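Local coordinates for FAD:protein FMN transferase (Pseudomonas stutzeri ATCC 14405 = CCUG 16156, PDB 5MGY) that probably transfers the FMN half of FAD to a threonine of a target protein, with magnesium as cofactor, and so matures the NosR protein needed for nitrous oxide reduction, at residues Val37-Leu49 and Tyr162-Val176. Sequence-based numbering, arbitrary orientation.
Sequences VLHGEVEAILGQL and YAVDLVIDRLKALGV. Unlike the reference sequence in segment 37-49: V37 (reference Met), G40 (reference Ser), I45 (reference Leu), Q48 (reference Glu).
V42 and V167 meet at the closest backbone approach of two roughly antiparallel helices, 37-49 and 162-173, whose axes pass 10.0 Å apart at 142°. V42 CG2 lies 3.6 Å from V167 CG1, and the other V167 branch, CG2, takes the CD1 tip of I45. I45 sits across two neighbouring residues of the partner helix: with CG1 anti to its carbonyl carbon (chi1 -63°), CD1 reaches over V167 while CG2 rests on L166 CB. Toward the C-terminal end of 37-49, L49 forks, CD1 seated on A163 CB and L49 CD2 at the edge of the Y162 ring, 3.5 Å from Y162 CD2; a face of that ring carries L166 CD1. The Y162 hydroxyl is hydrogen-bonded to E82, and its side chain lies about 10 Å from the bound magnesium ion. At the other end L38 spreads its methyls, CD1 onto L171 CD2 and CD2 onto L174 CD1, just before the Schellman turn at G175 ends the helix. Strands 21-28 and 179-183 of the antiparallel sheet back this apolar seam through Y26, Y22 and I183. The outer flank, by contrast, is polar and partly exposed. There R170, bent at chi2 and chi3, grips E41 side-on, NE to OE1 at 2.6 Å and NH2 to OE2 at 2.7 Å; both nitrogens approach from above the carboxylate plane, and the bonds are bent. A leucine in place of R170 would probably leave the E41 carboxylate without its charge partner and free to turn. Apolar packing thus joins the two helices on the sheet, while one two-pronged ion pair, probably weakened by solvent, closes their outer edge.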
loop_
_atom_site.group_PDB
_atom_site.type_symbol
_atom_site.label_atom_id
_atom_site.label_comp_id
_atom_site.label_asym_id
_atom_site.label_seq_id
_atom_site.Cartn_x
_atom_site.Cartn_y
_atom_site.Cartn_z
ATOM N N VAL A 37 0.540 -16.403 -20.692
ATOM C CA VAL A 37 1.156 -15.193 -21.177
ATOM C C VAL A 37 1.055 -14.125 -20.097
ATOM O O VAL A 37 2.030 -13.418 -19.831
ATOM C CB VAL A 37 0.377 -14.670 -22.387
ATOM C CG1 VAL A 37 0.995 -13.374 -22.941
ATOM C CG2 VAL A 37 0.227 -15.776 -23.420
ATOM N N LEU A 38 -0.143 -13.975 -19.514
ATOM C CA LEU A 38 -0.336 -12.990 -18.469
ATOM C C LEU A 38 0.422 -13.345 -17.213
ATOM O O LEU A 38 0.971 -12.499 -16.563
ATOM C CB LEU A 38 -1.797 -12.804 -18.121
ATOM C CG LEU A 38 -2.620 -12.222 -19.255
ATOM C CD1 LEU A 38 -3.923 -11.681 -18.792
ATOM C CD2 LEU A 38 -1.963 -11.059 -19.850
ATOM N N HIS A 39 0.496 -14.619 -16.913
ATOM C CA HIS A 39 1.232 -15.062 -15.766
ATOM C C HIS A 39 2.707 -14.662 -15.908
ATOM O O HIS A 39 3.293 -14.209 -14.959
ATOM C CB HIS A 39 1.085 -16.548 -15.682
ATOM C CG HIS A 39 1.383 -17.117 -14.352
ATOM N ND1 HIS A 39 2.636 -17.059 -13.777
ATOM C CD2 HIS A 39 0.603 -17.816 -13.503
ATOM C CE1 HIS A 39 2.610 -17.680 -12.613
ATOM N NE2 HIS A 39 1.383 -18.142 -12.421
ATOM N N GLY A 40 3.272 -14.796 -17.095
ATOM C CA GLY A 40 4.606 -14.304 -17.372
ATOM C C GLY A 40 4.733 -12.781 -17.422
ATOM O O GLY A 40 5.761 -12.265 -16.994
ATOM N N GLU A 41 3.737 -12.062 -17.951
ATOM C CA GLU A 41 3.744 -10.580 -17.876
ATOM C C GLU A 41 3.704 -10.049 -16.402
ATOM O O GLU A 41 4.402 -9.103 -16.042
ATOM C CB GLU A 41 2.585 -9.998 -18.699
ATOM C CG GLU A 41 2.769 -10.105 -20.219
ATOM C CD GLU A 41 3.449 -8.893 -20.851
ATOM O OE1 GLU A 41 3.603 -7.827 -20.202
ATOM O OE2 GLU A 41 3.779 -8.979 -22.043
ATOM N N VAL A 42 2.920 -10.743 -15.576
ATOM C CA VAL A 42 2.824 -10.380 -14.179
ATOM C C VAL A 42 4.104 -10.704 -13.438
ATOM O O VAL A 42 4.460 -10.014 -12.485
ATOM C CB VAL A 42 1.629 -11.042 -13.433
ATOM C CG1 VAL A 42 1.706 -10.810 -11.922
ATOM C CG2 VAL A 42 0.306 -10.471 -13.916
ATOM N N GLU A 43 4.776 -11.768 -13.833
ATOM C CA GLU A 43 5.976 -12.154 -13.122
ATOM C C GLU A 43 7.117 -11.241 -13.477
ATOM O O GLU A 43 7.952 -10.955 -12.645
ATOM C CB GLU A 43 6.321 -13.584 -13.421
ATOM C CG GLU A 43 6.981 -14.284 -12.237
ATOM C CD GLU A 43 5.974 -14.878 -11.275
ATOM O OE1 GLU A 43 6.110 -14.669 -10.069
ATOM O OE2 GLU A 43 5.052 -15.583 -11.733
ATOM N N ALA A 44 7.123 -10.784 -14.709
ATOM C CA ALA A 44 8.128 -9.878 -15.191
ATOM C C ALA A 44 8.061 -8.594 -14.421
ATOM O O ALA A 44 9.060 -8.094 -13.996
ATOM C CB ALA A 44 7.914 -9.575 -16.671
ATOM N N ILE A 45 6.856 -8.111 -14.221
ATOM C CA ILE A 45 6.637 -6.846 -13.582
ATOM C C ILE A 45 7.105 -6.910 -12.161
ATOM O O ILE A 45 7.689 -5.968 -11.673
ATOM C CB ILE A 45 5.150 -6.525 -13.599
ATOM C CG1 ILE A 45 4.717 -6.406 -15.056
ATOM C CG2 ILE A 45 4.824 -5.246 -12.809
ATOM C CD1 ILE A 45 3.223 -6.254 -15.231
ATOM N N LEU A 46 6.812 -8.016 -11.505
ATOM C CA LEU A 46 7.223 -8.229 -10.129
ATOM C C LEU A 46 8.684 -8.371 -9.964
ATOM O O LEU A 46 9.199 -8.106 -8.904
ATOM C CB LEU A 46 6.562 -9.458 -9.545
ATOM C CG LEU A 46 5.065 -9.252 -9.350
ATOM C CD1 LEU A 46 4.465 -10.441 -8.649
ATOM C CD2 LEU A 46 4.781 -7.970 -8.548
ATOM N N GLY A 47 9.368 -8.839 -11.002
ATOM C CA GLY A 47 10.811 -8.916 -10.978
ATOM C C GLY A 47 11.408 -7.547 -11.053
ATOM O O GLY A 47 12.385 -7.320 -10.376
ATOM N N GLN A 48 10.862 -6.671 -11.890
ATOM C CA GLN A 48 11.401 -5.356 -11.984
ATOM C C GLN A 48 11.217 -4.637 -10.643
ATOM O O GLN A 48 12.094 -3.884 -10.218
ATOM C CB GLN A 48 10.699 -4.533 -13.011
ATOM C CG GLN A 48 11.019 -4.824 -14.432
ATOM C CD GLN A 48 10.104 -4.017 -15.329
ATOM O OE1 GLN A 48 9.298 -4.573 -16.109
ATOM N NE2 GLN A 48 10.180 -2.673 -15.186
ATOM N N LEU A 49 10.071 -4.828 -9.995
ATOM C CA LEU A 49 9.818 -4.105 -8.765
ATOM C C LEU A 49 10.796 -4.533 -7.724
ATOM O O LEU A 49 11.328 -3.697 -7.011
ATOM C CB LEU A 49 8.401 -4.294 -8.251
ATOM C CG LEU A 49 7.327 -3.603 -9.074
ATOM C CD1 LEU A 49 5.950 -4.139 -8.756
ATOM C CD2 LEU A 49 7.278 -2.155 -8.798
ATOM N N TYR A 162 1.106 0.056 -6.483
ATOM C CA TYR A 162 1.747 0.398 -7.734
ATOM C C TYR A 162 1.781 -0.839 -8.647
ATOM O O TYR A 162 1.394 -0.754 -9.807
ATOM C CB TYR A 162 3.145 0.883 -7.438
ATOM C CG TYR A 162 3.930 1.292 -8.638
ATOM C CD1 TYR A 162 3.441 2.253 -9.511
ATOM C CD2 TYR A 162 5.214 0.720 -8.899
ATOM C CE1 TYR A 162 4.197 2.653 -10.602
ATOM C CE2 TYR A 162 5.981 1.115 -9.984
ATOM C CZ TYR A 162 5.463 2.074 -10.832
ATOM O OH TYR A 162 6.195 2.472 -11.908
ATOM N N ALA A 163 2.174 -1.980 -8.090
ATOM C CA ALA A 163 2.241 -3.255 -8.801
ATOM C C ALA A 163 0.892 -3.613 -9.440
ATOM O O ALA A 163 0.859 -4.068 -10.570
ATOM C CB ALA A 163 2.736 -4.380 -7.879
ATOM N N VAL A 164 -0.205 -3.362 -8.725
ATOM C CA VAL A 164 -1.546 -3.649 -9.188
ATOM C C VAL A 164 -1.840 -2.754 -10.391
ATOM O O VAL A 164 -2.382 -3.210 -11.414
ATOM C CB VAL A 164 -2.557 -3.411 -8.033
ATOM C CG1 VAL A 164 -4.011 -3.309 -8.525
ATOM C CG2 VAL A 164 -2.455 -4.534 -7.033
ATOM N N ASP A 165 -1.466 -1.474 -10.275
ATOM C CA ASP A 165 -1.754 -0.516 -11.327
ATOM C C ASP A 165 -0.937 -0.915 -12.551
ATOM O O ASP A 165 -1.514 -0.975 -13.640
ATOM C CB ASP A 165 -1.502 0.947 -10.932
ATOM C CG ASP A 165 -2.536 1.521 -9.952
ATOM O OD1 ASP A 165 -3.706 1.053 -9.909
ATOM O OD2 ASP A 165 -2.202 2.508 -9.217
ATOM N N LEU A 166 0.346 -1.250 -12.373
ATOM C CA LEU A 166 1.168 -1.684 -13.509
ATOM C C LEU A 166 0.632 -2.938 -14.200
ATOM O O LEU A 166 0.572 -2.985 -15.422
ATOM C CB LEU A 166 2.653 -1.867 -13.142
ATOM C CG LEU A 166 3.432 -0.577 -12.784
ATOM C CD1 LEU A 166 4.804 -0.977 -12.195
ATOM C CD2 LEU A 166 3.513 0.454 -13.935
ATOM N N VAL A 167 0.232 -3.932 -13.430
ATOM C CA VAL A 167 -0.339 -5.120 -14.010
ATOM C C VAL A 167 -1.590 -4.767 -14.809
ATOM O O VAL A 167 -1.755 -5.225 -15.902
ATOM C CB VAL A 167 -0.635 -6.189 -12.949
ATOM C CG1 VAL A 167 -1.488 -7.319 -13.526
ATOM C CG2 VAL A 167 0.682 -6.732 -12.423
ATOM N N ILE A 168 -2.441 -3.913 -14.280
ATOM C CA ILE A 168 -3.619 -3.472 -15.030
ATOM C C ILE A 168 -3.285 -2.697 -16.327
ATOM O O ILE A 168 -3.957 -2.852 -17.322
ATOM C CB ILE A 168 -4.583 -2.696 -14.120
ATOM C CG1 ILE A 168 -5.227 -3.672 -13.140
ATOM C CG2 ILE A 168 -5.682 -1.991 -14.916
ATOM C CD1 ILE A 168 -6.052 -3.010 -12.035
ATOM N N ASP A 169 -2.281 -1.856 -16.346
ATOM C CA ASP A 169 -1.947 -1.187 -17.602
ATOM C C ASP A 169 -1.631 -2.243 -18.674
ATOM O O ASP A 169 -2.007 -2.082 -19.837
ATOM C CB ASP A 169 -0.788 -0.193 -17.432
ATOM C CG ASP A 169 -1.160 1.011 -16.528
ATOM O OD1 ASP A 169 -2.361 1.295 -16.301
ATOM O OD2 ASP A 169 -0.242 1.695 -16.006
ATOM N N ARG A 170 -0.972 -3.323 -18.256
ATOM C CA ARG A 170 -0.560 -4.386 -19.162
ATOM C C ARG A 170 -1.640 -5.271 -19.659
ATOM O O ARG A 170 -1.557 -5.709 -20.794
ATOM C CB ARG A 170 0.476 -5.306 -18.544
ATOM C CG ARG A 170 1.880 -4.742 -18.652
ATOM C CD ARG A 170 2.335 -4.436 -20.079
ATOM N NE ARG A 170 2.410 -5.619 -20.950
ATOM C CZ ARG A 170 2.566 -5.564 -22.282
ATOM N NH1 ARG A 170 2.613 -4.373 -22.892
ATOM N NH2 ARG A 170 2.644 -6.689 -23.009
ATOM N N LEU A 171 -2.593 -5.604 -18.795
ATOM C CA LEU A 171 -3.778 -6.335 -19.201
ATOM C C LEU A 171 -4.593 -5.494 -20.170
ATOM O O LEU A 171 -5.122 -6.044 -21.119
ATOM C CB LEU A 171 -4.654 -6.704 -18.007
ATOM C CG LEU A 171 -4.087 -7.509 -16.866
ATOM C CD1 LEU A 171 -5.254 -8.054 -16.081
ATOM C CD2 LEU A 171 -3.208 -8.631 -17.341
ATOM N N LYS A 172 -4.701 -4.183 -19.925
ATOM C CA LYS A 172 -5.411 -3.287 -20.826
ATOM C C LYS A 172 -4.677 -3.215 -22.134
ATOM O O LYS A 172 -5.284 -3.325 -23.184
ATOM C CB LYS A 172 -5.608 -1.893 -20.261
ATOM C CG LYS A 172 -6.735 -1.831 -19.267
ATOM C CD LYS A 172 -6.963 -0.446 -18.652
ATOM C CE LYS A 172 -7.974 -0.656 -17.523
ATOM N NZ LYS A 172 -8.533 0.604 -17.006
ATOM N N ALA A 173 -3.373 -3.078 -22.082
ATOM C CA ALA A 173 -2.610 -2.958 -23.312
ATOM C C ALA A 173 -2.748 -4.222 -24.211
ATOM O O ALA A 173 -2.795 -4.125 -25.442
ATOM C CB ALA A 173 -1.151 -2.619 -23.001
ATOM N N LEU A 174 -2.885 -5.377 -23.573
ATOM C CA LEU A 174 -3.136 -6.640 -24.248
ATOM C C LEU A 174 -4.612 -6.922 -24.509
ATOM O O LEU A 174 -4.968 -8.059 -24.728
ATOM C CB LEU A 174 -2.565 -7.792 -23.414
ATOM C CG LEU A 174 -1.057 -7.816 -23.225
ATOM C CD1 LEU A 174 -0.660 -9.010 -22.383
ATOM C CD2 LEU A 174 -0.315 -7.881 -24.543
ATOM N N GLY A 175 -5.481 -5.918 -24.489
ATOM C CA GLY A 175 -6.894 -6.113 -24.897
ATOM C C GLY A 175 -7.925 -6.496 -23.850
ATOM O O GLY A 175 -9.107 -6.420 -24.165
ATOM N N VAL A 176 -7.504 -6.852 -22.623
ATOM C CA VAL A 176 -8.418 -7.330 -21.549
ATOM C C VAL A 176 -9.274 -6.180 -21.021
ATOM O O VAL A 176 -8.820 -5.068 -20.842
ATOM C CB VAL A 176 -7.621 -7.986 -20.392
ATOM C CG1 VAL A 176 -8.513 -8.466 -19.258
ATOM C CG2 VAL A 176 -6.768 -9.142 -20.897
#